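Local structure of L-Ribose isomerase (Acinetobacter, 4Q0S) at residues Arg20-Trp25 against Asp47-Val52; Ala55-Ala60 against Pro70-Ile75; Asn63-Gly68 against Ile107-Lys112; Gly131-Phe136 against Val182-Gly187; Tyr137-Ser142 against Leu178-Arg183. The protein probably interconverts L-ribose and its ketose sugar L-ribulose as a metal-bound, four-chain isomerase built on a cupin barrel. All blocks are in the same frame, centred on the assembly; numbering follows the deposited sequence.

How the contacts relate
The five contacts fall into two groups in the cupin barrel. Contacts 1, 2 and 3 come first along the chain, with centres about 11 Å (1 and 2) and 9 Å (2 and 3) apart. They gather round one antiparallel sheet, where strand 50-52 lies beside 73-82, and 73-82 beside 101-108. The segments of contacts 2 and 3 alternate along the chain, so these two are interlocked. Contacts 4 and 5 lie on the other sheet, share Val182 and Arg183, and have centres about 14 Å apart. Contacts 1 to 3 thus join the N-terminal helix and nearby loops to one sheet, with 1 and 3 touching the second subunit, while contacts 4 and 5 form an edge of the other sheet.

Contact 1. Residues Arg20-Trp25 against Asp47-Val52; sequences REYDEW and DSAGIV
Tyr22 and Gly50 mark the closest approach of the two backbones, 7.1 Å from CA to CA, where helix 20-25 passes strand 50-52 at 124° between their directions, with the axes 9.9 Å apart at their nearest. Glycine suits this place because its bare CA lets two large rings close in. Trp25 CZ3 lies 3.5 Å from Gly50 CA, and its neighbour CH2 reaches Ile51 O at 3.6 Å, the oxygen lying at the ring edge near its plane. Both aromatic residues hold CG anti to the backbone N (chi1 -172° in Tyr22), which sends their rings off the helix toward the strand. The phenol ends against the loop before strand 50-52, where Tyr22 OH accepts a nearly straight hydrogen bond from Gly50 N at 2.9 Å. The same hydroxyl is hydrogen-bonded to Asn46 O, so its buried oxygen is gripped twice. Beside the ring, Asp47 OD1 comes within 3.5 Å of Tyr22 CE2. That carboxylate and Asp23 both pair with Arg19, whose charge would offset their mutual repulsion. On the helix flank, Arg20 and Glu21 exchange salt bridges with Glu21 and Arg20 of the second subunit. Behind the strand, the Ile51 side chain lies about 5 Å from a bound ribitol. The arrangement is an N-terminal helix packed across the outermost strand of a cupin barrel sheet, beside its sugar pocket.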
# COMPACT_ATOMS: atom_id res chain seq x y z
N ARG A 20 19.30 -13.75 -17.51
CA ARG A 20 19.47 -12.69 -16.53
C ARG A 20 18.51 -11.52 -16.80
O ARG A 20 17.89 -10.99 -15.88
CB ARG A 20 20.91 -12.18 -16.52
CG ARG A 20 21.13 -11.03 -15.54
CD ARG A 20 22.55 -10.54 -15.57
NE ARG A 20 22.71 -9.27 -14.87
CZ ARG A 20 23.88 -8.67 -14.68
NH1 ARG A 20 24.99 -9.24 -15.13
NH2 ARG A 20 23.94 -7.50 -14.05
N GLU A 21 18.39 -11.12 -18.06
CA GLU A 21 17.49 -10.02 -18.39
C GLU A 21 16.06 -10.42 -18.05
O GLU A 21 15.30 -9.62 -17.49
CB GLU A 21 17.58 -9.64 -19.87
CG GLU A 21 18.93 -9.12 -20.32
CD GLU A 21 18.98 -8.91 -21.83
OE1 GLU A 21 18.44 -9.78 -22.55
OE2 GLU A 21 19.56 -7.90 -22.28
N TYR A 22 15.69 -11.66 -18.37
CA TYR A 22 14.35 -12.13 -18.10
C TYR A 22 14.01 -12.11 -16.62
O TYR A 22 13.02 -11.51 -16.21
CB TYR A 22 14.15 -13.56 -18.62
CG TYR A 22 12.70 -13.97 -18.52
CD1 TYR A 22 11.78 -13.57 -19.48
CD2 TYR A 22 12.24 -14.70 -17.42
CE1 TYR A 22 10.43 -13.88 -19.36
CE2 TYR A 22 10.89 -15.02 -17.29
CZ TYR A 22 9.99 -14.60 -18.26
OH TYR A 22 8.66 -14.92 -18.14
N ASP A 23 14.83 -12.78 -15.82
CA ASP A 23 14.60 -12.83 -14.38
C ASP A 23 14.57 -11.47 -13.70
O ASP A 23 13.66 -11.19 -12.93
CB ASP A 23 15.65 -13.72 -13.71
CG ASP A 23 15.38 -15.18 -13.91
OD1 ASP A 23 14.53 -15.52 -14.77
OD2 ASP A 23 16.00 -16.01 -13.21
N GLU A 24 15.55 -10.62 -13.99
CA GLU A 24 15.57 -9.31 -13.35
C GLU A 24 14.29 -8.55 -13.71
O GLU A 24 13.71 -7.86 -12.87
CB GLU A 24 16.81 -8.52 -13.77
CG GLU A 24 18.12 -9.25 -13.48
CD GLU A 24 19.35 -8.38 -13.65
OE1 GLU A 24 19.32 -7.45 -14.49
OE2 GLU A 24 20.35 -8.62 -12.94
N TRP A 25 13.85 -8.70 -14.95
CA TRP A 25 12.64 -8.04 -15.43
C TRP A 25 11.40 -8.57 -14.72
O TRP A 25 10.64 -7.82 -14.11
CB TRP A 25 12.52 -8.26 -16.95
CG TRP A 25 11.33 -7.63 -17.63
CD1 TRP A 25 10.80 -6.40 -17.39
CD2 TRP A 25 10.61 -8.17 -18.75
NE1 TRP A 25 9.80 -6.12 -18.29
CE2 TRP A 25 9.66 -7.19 -19.14
CE3 TRP A 25 10.67 -9.37 -19.47
CZ2 TRP A 25 8.79 -7.38 -20.22
CZ3 TRP A 25 9.80 -9.56 -20.54
CH2 TRP A 25 8.87 -8.57 -20.91
N ASP A 47 8.30 -18.42 -16.73
CA ASP A 47 8.88 -18.02 -18.00
C ASP A 47 7.86 -17.61 -19.06
O ASP A 47 8.23 -17.37 -20.21
CB ASP A 47 9.76 -19.15 -18.57
CG ASP A 47 10.97 -19.42 -17.71
OD1 ASP A 47 11.42 -18.51 -16.99
OD2 ASP A 47 11.49 -20.56 -17.78
N SER A 48 6.59 -17.53 -18.68
CA SER A 48 5.56 -17.11 -19.61
C SER A 48 5.02 -15.73 -19.24
O SER A 48 4.29 -15.10 -20.02
CB SER A 48 4.41 -18.12 -19.63
OG SER A 48 4.80 -19.33 -20.24
N ALA A 49 5.39 -15.25 -18.05
CA ALA A 49 4.93 -13.95 -17.58
C ALA A 49 5.48 -12.79 -18.39
O ALA A 49 4.77 -11.83 -18.67
CB ALA A 49 5.29 -13.78 -16.10
N GLY A 50 6.76 -12.88 -18.77
CA GLY A 50 7.36 -11.82 -19.56
C GLY A 50 7.10 -12.07 -21.03
O GLY A 50 7.53 -13.09 -21.57
N ILE A 51 6.41 -11.14 -21.69
CA ILE A 51 6.05 -11.29 -23.09
C ILE A 51 6.69 -10.29 -24.05
O ILE A 51 6.74 -9.09 -23.78
CB ILE A 51 4.51 -11.20 -23.25
CG1 ILE A 51 3.84 -12.20 -22.31
CG2 ILE A 51 4.09 -11.46 -24.69
CD1 ILE A 51 2.35 -11.93 -22.10
N VAL A 52 7.19 -10.79 -25.17
CA VAL A 52 7.80 -9.95 -26.20
C VAL A 52 6.99 -10.29 -27.45
O VAL A 52 6.97 -11.45 -27.88
CB VAL A 52 9.29 -10.30 -26.40
CG1 VAL A 52 9.90 -9.39 -27.46
CG2 VAL A 52 10.04 -10.13 -25.07

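Contact 2. Residues Ala55-Ala60 against Pro70-Ile75; sequences ADQYDA and PYEAMI
Gln57 and Glu72 join a loop with a short 3-10 segment and a type I turn from Gln57 to Ala60 to the chain entering strand 73-82 of the cupin barrel. Hydrogen bonding centres on the Gln57 amide. Its chain is folded back at chi2 (-49°), which carries OE1 across to accept from Glu72 N at 2.6 Å in a nearly straight bond. The other end of the amide gives NE2 to Asp56 OD1, also at 2.6 Å and close to the amide plane. Glutamine suits the place because it can accept and donate at once, and with both ends held the amide is fixed in its rotation. Charge comes next: the Glu72 carboxylate is paired with Arg171 and hydrogen-bonded to Tyr175, and Asp56 OD1 also meets Arg171, so one arginine serves acids from both segments. Packing is supplied by the Tyr71 ring. Ala60 CA sits over one face, 3.7 Å from the ring centroid and 16° off its normal, a CH-pi contact, while Ala60 CB touches Tyr71 CG at 3.6 Å. Alanine is small enough for the ring to lie flat against the backbone. Asp59 turns its carboxylate away toward Arg14 N, but its CB stays 3.6 Å from Tyr71 OH. At the ring edge, water 1 is hydrogen-bonded to Tyr71 OH at 2.7 Å.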
# COMPACT_ATOMS: atom_id res chain seq x y z
N ALA A 55 9.72 -11.28 -32.99
CA ALA A 55 11.18 -11.34 -33.09
C ALA A 55 11.89 -9.99 -33.09
O ALA A 55 12.92 -9.83 -32.44
CB ALA A 55 11.57 -12.13 -34.34
N ASP A 56 11.35 -9.02 -33.82
CA ASP A 56 11.99 -7.71 -33.86
C ASP A 56 11.73 -6.87 -32.62
O ASP A 56 12.18 -5.73 -32.53
CB ASP A 56 11.55 -6.95 -35.12
CG ASP A 56 10.05 -6.90 -35.26
OD1 ASP A 56 9.36 -6.53 -34.28
OD2 ASP A 56 9.54 -7.21 -36.36
N GLN A 57 11.00 -7.43 -31.65
CA GLN A 57 10.70 -6.70 -30.43
C GLN A 57 11.70 -6.99 -29.33
O GLN A 57 11.74 -6.30 -28.31
CB GLN A 57 9.28 -7.02 -29.95
CG GLN A 57 8.22 -6.45 -30.87
CD GLN A 57 8.48 -4.99 -31.18
OE1 GLN A 57 8.37 -4.12 -30.32
NE2 GLN A 57 8.86 -4.71 -32.42
N TYR A 58 12.52 -8.01 -29.54
CA TYR A 58 13.54 -8.37 -28.56
C TYR A 58 14.57 -7.26 -28.46
O TYR A 58 15.30 -7.17 -27.48
CB TYR A 58 14.19 -9.69 -28.95
CG TYR A 58 13.34 -10.88 -28.56
CD1 TYR A 58 13.37 -11.37 -27.26
CD2 TYR A 58 12.47 -11.47 -29.47
CE1 TYR A 58 12.55 -12.43 -26.87
CE2 TYR A 58 11.64 -12.52 -29.10
CZ TYR A 58 11.68 -12.99 -27.79
OH TYR A 58 10.84 -14.01 -27.40
N ASP A 59 14.62 -6.39 -29.47
CA ASP A 59 15.56 -5.28 -29.45
C ASP A 59 15.24 -4.34 -28.30
O ASP A 59 15.96 -3.38 -28.05
CB ASP A 59 15.54 -4.50 -30.77
CG ASP A 59 16.44 -5.12 -31.83
OD1 ASP A 59 17.50 -5.67 -31.47
OD2 ASP A 59 16.09 -5.04 -33.03
N ALA A 60 14.13 -4.60 -27.61
CA ALA A 60 13.77 -3.76 -26.48
C ALA A 60 14.86 -3.94 -25.43
O ALA A 60 15.13 -3.04 -24.64
CB ALA A 60 12.43 -4.19 -25.92
N PRO A 70 10.11 2.87 -27.78
CA PRO A 70 8.86 2.22 -28.17
C PRO A 70 9.00 0.79 -28.69
O PRO A 70 9.46 0.56 -29.82
CB PRO A 70 8.30 3.16 -29.24
CG PRO A 70 9.55 3.69 -29.89
CD PRO A 70 10.44 3.97 -28.70
N TYR A 71 8.62 -0.17 -27.85
CA TYR A 71 8.66 -1.58 -28.21
C TYR A 71 7.40 -2.23 -27.67
O TYR A 71 6.74 -1.68 -26.79
CB TYR A 71 9.91 -2.25 -27.63
CG TYR A 71 11.17 -1.95 -28.41
CD1 TYR A 71 11.45 -2.63 -29.60
CD2 TYR A 71 12.06 -0.96 -27.98
CE1 TYR A 71 12.59 -2.32 -30.35
CE2 TYR A 71 13.20 -0.65 -28.72
CZ TYR A 71 13.46 -1.33 -29.91
OH TYR A 71 14.57 -1.02 -30.66
N GLU A 72 7.05 -3.39 -28.22
CA GLU A 72 5.85 -4.09 -27.79
C GLU A 72 6.25 -5.30 -26.95
O GLU A 72 6.66 -6.35 -27.47
CB GLU A 72 5.00 -4.48 -29.01
CG GLU A 72 4.75 -3.26 -29.91
CD GLU A 72 3.84 -3.51 -31.10
OE1 GLU A 72 3.76 -4.66 -31.58
OE2 GLU A 72 3.22 -2.54 -31.57
N ALA A 73 6.15 -5.12 -25.64
CA ALA A 73 6.51 -6.14 -24.66
C ALA A 73 5.87 -5.76 -23.33
O ALA A 73 5.69 -4.57 -23.03
CB ALA A 73 8.02 -6.21 -24.53
N MET A 74 5.56 -6.76 -22.52
CA MET A 74 4.92 -6.50 -21.23
C MET A 74 4.99 -7.74 -20.37
O MET A 74 5.39 -8.81 -20.82
CB MET A 74 3.45 -6.16 -21.45
CG MET A 74 2.64 -7.39 -21.85
SD MET A 74 0.99 -7.01 -22.44
CE MET A 74 0.26 -6.38 -20.91
N ILE A 75 4.56 -7.57 -19.12
CA ILE A 75 4.54 -8.67 -18.18
C ILE A 75 3.11 -8.86 -17.71
O ILE A 75 2.39 -7.89 -17.50
CB ILE A 75 5.42 -8.37 -16.94
CG1 ILE A 75 6.89 -8.34 -17.35
CG2 ILE A 75 5.16 -9.42 -15.85
CD1 ILE A 75 7.82 -8.11 -16.20
O HOH W 1 14.67 -1.95 -33.14

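Contact 3. Residues Asn63-Gly68 against Ile107-Lys112; sequences NGMWSG and IVHPGK
Met65 and Trp66 close on His109 where two beta turns of the cupin barrel meet, a type I turn from Gly64 to Ser67 and a type II turn from His109 to Lys112. This side is tight. Met65 CB lies over one face of the imidazole, 4.0 Å from its centroid, while the His109 edge meets the face of Trp66 in an offset edge-to-face pair, planes at 90°. Glu28 of the second subunit accepts from both Trp66 NE1 and His109 NE2. The flexible thioether of Met65 bends round so that CE presses on Lys112 CE at 3.4 Å. Gly68 CA makes a CA-H...O contact with Pro110 O at 3.3 Å; Gly68 and Gly111 both have positive phi, which suits glycine. The opposite character prevails round Lys112 NZ, where water fills between the turns. The ammonium donates to Glu69 O and to waters 2 and 3. Water 3 accepts from Gly68 N at 2.9 Å and gives protons to Met65 O (2.5 Å) and Pro110 O (2.6 Å).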
# COMPACT_ATOMS: atom_id res chain seq x y z
N ASN A 63 18.78 -1.72 -25.08
CA ASN A 63 19.00 -0.64 -24.13
C ASN A 63 18.23 -0.88 -22.83
O ASN A 63 18.44 -0.19 -21.83
CB ASN A 63 18.62 0.70 -24.75
CG ASN A 63 19.56 1.09 -25.87
OD1 ASN A 63 20.78 0.96 -25.74
ND2 ASN A 63 19.00 1.58 -26.98
N GLY A 64 17.34 -1.87 -22.84
CA GLY A 64 16.60 -2.21 -21.63
C GLY A 64 15.24 -1.57 -21.41
O GLY A 64 14.85 -0.60 -22.06
N MET A 65 14.52 -2.12 -20.43
CA MET A 65 13.19 -1.67 -20.07
C MET A 65 13.07 -0.26 -19.51
O MET A 65 11.96 0.23 -19.31
CB MET A 65 12.56 -2.68 -19.11
CG MET A 65 12.10 -3.97 -19.78
SD MET A 65 10.76 -3.67 -20.99
CE MET A 65 11.53 -4.26 -22.47
N TRP A 66 14.19 0.40 -19.24
CA TRP A 66 14.12 1.77 -18.74
C TRP A 66 14.64 2.76 -19.78
O TRP A 66 14.84 3.94 -19.47
CB TRP A 66 14.88 1.94 -17.41
CG TRP A 66 14.08 1.41 -16.25
CD1 TRP A 66 14.08 0.14 -15.76
CD2 TRP A 66 13.07 2.12 -15.52
NE1 TRP A 66 13.12 -0.00 -14.78
CE2 TRP A 66 12.48 1.20 -14.62
CE3 TRP A 66 12.58 3.43 -15.55
CZ2 TRP A 66 11.44 1.55 -13.75
CZ3 TRP A 66 11.54 3.78 -14.70
CH2 TRP A 66 10.98 2.85 -13.81
N SER A 67 14.85 2.29 -21.00
CA SER A 67 15.33 3.16 -22.07
C SER A 67 14.23 4.15 -22.48
O SER A 67 14.52 5.27 -22.89
CB SER A 67 15.77 2.34 -23.29
OG SER A 67 14.66 1.83 -24.01
N GLY A 68 12.98 3.72 -22.36
CA GLY A 68 11.86 4.58 -22.74
C GLY A 68 11.48 4.41 -24.20
O GLY A 68 10.52 5.01 -24.67
N ILE A 107 2.20 -5.30 -16.25
CA ILE A 107 3.23 -4.30 -16.02
C ILE A 107 3.89 -3.91 -17.34
O ILE A 107 4.48 -4.73 -18.03
CB ILE A 107 4.28 -4.82 -15.02
CG1 ILE A 107 3.58 -5.23 -13.73
CG2 ILE A 107 5.33 -3.74 -14.76
CD1 ILE A 107 4.51 -5.70 -12.64
N VAL A 108 3.77 -2.62 -17.65
CA VAL A 108 4.31 -2.06 -18.87
C VAL A 108 5.29 -0.95 -18.52
O VAL A 108 4.94 0.01 -17.84
CB VAL A 108 3.17 -1.50 -19.75
CG1 VAL A 108 3.74 -0.89 -21.01
CG2 VAL A 108 2.18 -2.61 -20.08
N HIS A 109 6.52 -1.08 -19.00
CA HIS A 109 7.53 -0.09 -18.73
C HIS A 109 7.38 1.13 -19.64
O HIS A 109 6.71 1.07 -20.67
CB HIS A 109 8.92 -0.71 -18.81
CG HIS A 109 9.28 -1.50 -17.59
ND1 HIS A 109 8.65 -2.67 -17.24
CD2 HIS A 109 10.17 -1.24 -16.59
CE1 HIS A 109 9.12 -3.10 -16.08
NE2 HIS A 109 10.04 -2.25 -15.67
N PRO A 110 8.00 2.25 -19.25
CA PRO A 110 7.93 3.49 -20.02
C PRO A 110 8.18 3.33 -21.52
O PRO A 110 9.20 2.76 -21.93
CB PRO A 110 8.98 4.38 -19.35
CG PRO A 110 9.01 3.86 -17.93
CD PRO A 110 8.98 2.37 -18.16
N GLY A 111 7.25 3.84 -22.32
CA GLY A 111 7.37 3.76 -23.76
C GLY A 111 6.92 2.46 -24.40
O GLY A 111 6.60 2.43 -25.58
N LYS A 112 6.87 1.39 -23.62
CA LYS A 112 6.47 0.08 -24.14
C LYS A 112 4.95 -0.07 -24.31
O LYS A 112 4.17 0.64 -23.67
CB LYS A 112 7.03 -1.02 -23.22
CG LYS A 112 8.55 -0.87 -22.94
CD LYS A 112 9.39 -1.32 -24.13
CE LYS A 112 10.90 -1.23 -23.86
NZ LYS A 112 11.42 0.16 -23.86
O HOH W 2 14.04 -0.52 -24.92
O HOH W 3 11.41 1.55 -21.38

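Contact 4. Residues Gly131-Phe136 against Val182-Gly187; sequences GEMEVF and VRLRAG
Glu132 and Arg183 meet through complementary torsions: Glu132 has CG beside its backbone N (chi1 -52°) with an extended chain beyond, while Arg183 places CG trans to N (chi1 -170°) and runs straight out to NE. Each thus leans across the gap between the strands. Glu132 OE1 receives Arg183 NE at 2.7 Å, nearly head-on to the C-O bond, in a short but bent bond (138° at the hydrogen). The same oxygen takes a weak bond from Arg185 NH1 at 3.3 Å, and Glu134 OE1 forms a longer salt bridge to Arg183 NH1. Glu134 is held chiefly by Tyr181 OH at OE1 and Arg202 at OE2. Two acids on one strand facing two arginines on the other make this a salt-bridge network. The opposite face is apolar: Met133 SD touches Leu184 CD1 at 3.9 Å, and Val135 CB meets Val182 CG1 at 3.7 Å, side chains that pack between the sheets with no polar groups to satisfy. Met133 and Leu184 exchange backbone bonds, as do Val135 and Val182. This is an antiparallel strand pair bordering a cupin barrel sheet, charged on the Glu132 and Arg183 face and apolar on the face packed against strands 124-130 and 191-193.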
# COMPACT_ATOMS: atom_id res chain seq x y z
N GLY A 131 1.19 4.44 -11.93
CA GLY A 131 1.52 5.05 -13.20
C GLY A 131 0.25 5.49 -13.91
O GLY A 131 -0.79 5.68 -13.28
N GLU A 132 0.33 5.66 -15.23
CA GLU A 132 -0.83 6.08 -16.00
C GLU A 132 -0.89 5.22 -17.24
O GLU A 132 0.13 4.81 -17.78
CB GLU A 132 -0.73 7.56 -16.38
CG GLU A 132 -0.46 8.46 -15.18
CD GLU A 132 -1.04 9.85 -15.32
OE1 GLU A 132 -1.15 10.36 -16.46
OE2 GLU A 132 -1.38 10.45 -14.28
N MET A 133 -2.11 4.96 -17.69
CA MET A 133 -2.30 4.11 -18.84
C MET A 133 -2.90 4.85 -20.02
O MET A 133 -3.97 5.46 -19.90
CB MET A 133 -3.18 2.94 -18.43
CG MET A 133 -3.56 1.99 -19.54
SD MET A 133 -4.82 0.86 -18.93
CE MET A 133 -4.51 -0.61 -19.94
N GLU A 134 -2.21 4.81 -21.15
CA GLU A 134 -2.70 5.46 -22.35
C GLU A 134 -3.25 4.36 -23.25
O GLU A 134 -2.51 3.51 -23.75
CB GLU A 134 -1.58 6.24 -23.05
CG GLU A 134 -1.23 7.52 -22.31
CD GLU A 134 -0.27 8.42 -23.09
OE1 GLU A 134 -0.60 9.61 -23.26
OE2 GLU A 134 0.80 7.95 -23.50
N VAL A 135 -4.56 4.38 -23.41
CA VAL A 135 -5.26 3.39 -24.21
C VAL A 135 -5.64 3.95 -25.57
O VAL A 135 -6.12 5.07 -25.69
CB VAL A 135 -6.56 2.91 -23.49
CG1 VAL A 135 -7.15 1.71 -24.21
CG2 VAL A 135 -6.25 2.56 -22.04
N PHE A 136 -5.39 3.15 -26.60
CA PHE A 136 -5.71 3.52 -27.96
C PHE A 136 -6.70 2.44 -28.38
O PHE A 136 -6.46 1.26 -28.14
CB PHE A 136 -4.44 3.46 -28.82
CG PHE A 136 -3.28 4.21 -28.23
CD1 PHE A 136 -3.20 5.60 -28.31
CD2 PHE A 136 -2.28 3.53 -27.53
CE1 PHE A 136 -2.15 6.30 -27.71
CE2 PHE A 136 -1.23 4.22 -26.93
CZ PHE A 136 -1.17 5.61 -27.02
N VAL A 182 -7.68 7.51 -24.53
CA VAL A 182 -8.06 7.87 -23.18
C VAL A 182 -6.87 7.59 -22.27
O VAL A 182 -6.13 6.62 -22.48
CB VAL A 182 -9.30 7.05 -22.70
CG1 VAL A 182 -8.97 5.57 -22.60
CG2 VAL A 182 -9.77 7.58 -21.37
N ARG A 183 -6.66 8.46 -21.29
CA ARG A 183 -5.56 8.29 -20.35
C ARG A 183 -6.19 7.96 -19.00
O ARG A 183 -6.93 8.76 -18.44
CB ARG A 183 -4.73 9.57 -20.27
CG ARG A 183 -3.44 9.42 -19.49
CD ARG A 183 -2.37 10.39 -20.01
NE ARG A 183 -1.16 10.36 -19.19
CZ ARG A 183 -0.00 10.91 -19.54
NH1 ARG A 183 0.11 11.53 -20.71
NH2 ARG A 183 1.04 10.85 -18.72
N LEU A 184 -5.89 6.76 -18.49
CA LEU A 184 -6.44 6.30 -17.22
C LEU A 184 -5.43 6.42 -16.09
O LEU A 184 -4.23 6.22 -16.28
CB LEU A 184 -6.87 4.83 -17.34
CG LEU A 184 -7.87 4.49 -18.46
CD1 LEU A 184 -8.11 2.98 -18.48
CD2 LEU A 184 -9.17 5.25 -18.24
N ARG A 185 -5.94 6.74 -14.90
CA ARG A 185 -5.11 6.90 -13.71
C ARG A 185 -5.67 6.12 -12.53
O ARG A 185 -6.81 5.68 -12.55
CB ARG A 185 -5.01 8.38 -13.33
CG ARG A 185 -4.14 9.20 -14.27
CD ARG A 185 -4.18 10.67 -13.89
NE ARG A 185 -5.31 11.35 -14.51
CZ ARG A 185 -5.33 11.75 -15.78
NH1 ARG A 185 -4.27 11.55 -16.55
NH2 ARG A 185 -6.41 12.34 -16.27
N ALA A 186 -4.86 5.98 -11.49
CA ALA A 186 -5.31 5.27 -10.29
C ALA A 186 -6.48 6.04 -9.72
O ALA A 186 -6.46 7.27 -9.67
CB ALA A 186 -4.17 5.19 -9.27
N GLY A 187 -7.52 5.32 -9.30
CA GLY A 187 -8.67 5.98 -8.72
C GLY A 187 -9.79 6.27 -9.71
O GLY A 187 -10.89 6.63 -9.30
O HOH W 4 -2.11 6.94 -11.55

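Contact 5. Residues Tyr137-Ser142 against Leu178-Arg183; sequences YSPTPS and LTSYVR
The Tyr137 ring has Ser180 CB over the centre of one face, 3.5 Å from its centroid and 14° off the normal, a CH-pi contact, while Val182 CG1 approaches its CE1 obliquely at 4.2 Å. The setting is the end of an antiparallel pair of cupin barrel strands, 132-137 and 180-185. Tyr137 adopts chi1 67°, with CG between its own N and carbonyl carbon, and this folds the ring back over the neighbouring strand. Tyr137 and Ser180 form a hydrogen-bonded pair: Tyr137 N gives to Ser180 O at 2.9 Å and Ser180 N to Tyr137 O at the same length. Serine suits the spot because its slim CB lets the ring lie close, while its OG turns to Val157 O. The phenol OH binds the next-door carbonyl, Pro156 O. Pro156 belongs to one ribitol pocket; separately, the Tyr137 side chain touches His199, a ligand of the cobalt ion. Leu178 CB rests 3.7 Å from Tyr137 N, and Leu178 O accepts a hydrogen bond from Trp161 NE1. Where the loop departs, the rigid ring of Pro139 closes over the serine, bringing CD to 3.3 Å from Ser180 OG.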
# COMPACT_ATOMS: atom_id res chain seq x y z
N TYR A 137 -7.82 2.84 -28.98
CA TYR A 137 -8.80 1.85 -29.38
C TYR A 137 -9.76 2.33 -30.46
O TYR A 137 -9.84 3.51 -30.78
CB TYR A 137 -9.62 1.41 -28.16
CG TYR A 137 -10.50 2.51 -27.60
CD1 TYR A 137 -9.96 3.54 -26.83
CD2 TYR A 137 -11.88 2.52 -27.84
CE1 TYR A 137 -10.76 4.55 -26.31
CE2 TYR A 137 -12.69 3.53 -27.33
CZ TYR A 137 -12.12 4.54 -26.56
OH TYR A 137 -12.91 5.53 -26.03
N SER A 138 -10.48 1.36 -31.02
CA SER A 138 -11.47 1.63 -32.05
C SER A 138 -12.82 1.61 -31.35
O SER A 138 -13.20 0.60 -30.75
CB SER A 138 -11.44 0.54 -33.13
OG SER A 138 -12.45 0.76 -34.10
N PRO A 139 -13.56 2.72 -31.41
CA PRO A 139 -14.88 2.84 -30.78
C PRO A 139 -15.96 1.94 -31.40
O PRO A 139 -17.03 1.75 -30.81
CB PRO A 139 -15.19 4.32 -30.90
CG PRO A 139 -14.53 4.68 -32.19
CD PRO A 139 -13.20 3.97 -32.10
N THR A 140 -15.68 1.40 -32.58
CA THR A 140 -16.63 0.50 -33.23
C THR A 140 -16.07 -0.91 -33.20
O THR A 140 -14.87 -1.11 -33.35
CB THR A 140 -16.93 0.88 -34.70
OG1 THR A 140 -15.70 1.12 -35.40
CG2 THR A 140 -17.79 2.12 -34.77
N PRO A 141 -16.94 -1.91 -33.00
CA PRO A 141 -16.47 -3.29 -32.96
C PRO A 141 -16.15 -3.78 -34.37
O PRO A 141 -16.50 -3.13 -35.35
CB PRO A 141 -17.65 -4.04 -32.35
CG PRO A 141 -18.82 -3.28 -32.90
CD PRO A 141 -18.39 -1.84 -32.72
N SER A 142 -15.47 -4.92 -34.45
CA SER A 142 -15.14 -5.50 -35.74
C SER A 142 -16.37 -6.32 -36.14
O SER A 142 -16.87 -7.12 -35.35
CB SER A 142 -13.93 -6.42 -35.61
OG SER A 142 -14.24 -7.53 -34.78
N LEU A 178 -6.91 2.51 -34.41
CA LEU A 178 -7.17 2.76 -32.99
C LEU A 178 -7.09 4.26 -32.74
O LEU A 178 -6.23 4.74 -32.01
CB LEU A 178 -6.14 2.01 -32.12
CG LEU A 178 -6.26 0.49 -32.16
CD1 LEU A 178 -5.99 -0.04 -33.57
CD2 LEU A 178 -5.28 -0.13 -31.16
N THR A 179 -8.03 4.97 -33.35
CA THR A 179 -8.10 6.43 -33.29
C THR A 179 -8.60 7.04 -31.98
O THR A 179 -8.28 8.19 -31.67
CB THR A 179 -8.95 6.96 -34.46
OG1 THR A 179 -10.29 6.47 -34.33
CG2 THR A 179 -8.38 6.45 -35.78
N SER A 180 -9.39 6.29 -31.22
CA SER A 180 -9.89 6.80 -29.94
C SER A 180 -8.80 6.65 -28.89
O SER A 180 -8.04 5.69 -28.89
CB SER A 180 -11.15 6.06 -29.51
OG SER A 180 -12.28 6.52 -30.24
N TYR A 181 -8.75 7.61 -27.97
CA TYR A 181 -7.72 7.62 -26.94
C TYR A 181 -8.26 8.06 -25.59
O TYR A 181 -9.16 8.89 -25.50
CB TYR A 181 -6.59 8.55 -27.37
CG TYR A 181 -5.65 9.00 -26.27
CD1 TYR A 181 -4.47 8.30 -26.00
CD2 TYR A 181 -5.93 10.14 -25.51
CE1 TYR A 181 -3.58 8.74 -25.01
CE2 TYR A 181 -5.06 10.58 -24.52
CZ TYR A 181 -3.89 9.88 -24.28
OH TYR A 181 -3.02 10.34 -23.31
N VAL A 182 -7.68 7.51 -24.53
CA VAL A 182 -8.06 7.87 -23.18
C VAL A 182 -6.87 7.59 -22.27
O VAL A 182 -6.13 6.62 -22.48
CB VAL A 182 -9.30 7.05 -22.70
CG1 VAL A 182 -8.97 5.57 -22.60
CG2 VAL A 182 -9.77 7.58 -21.37
N ARG A 183 -6.66 8.46 -21.29
CA ARG A 183 -5.56 8.29 -20.35
C ARG A 183 -6.19 7.96 -19.00
O ARG A 183 -6.93 8.76 -18.44
CB ARG A 183 -4.73 9.57 -20.27
CG ARG A 183 -3.44 9.42 -19.49
CD ARG A 183 -2.37 10.39 -20.01
NE ARG A 183 -1.16 10.36 -19.19
CZ ARG A 183 -0.00 10.91 -19.54
NH1 ARG A 183 0.11 11.53 -20.71
NH2 ARG A 183 1.04 10.85 -18.72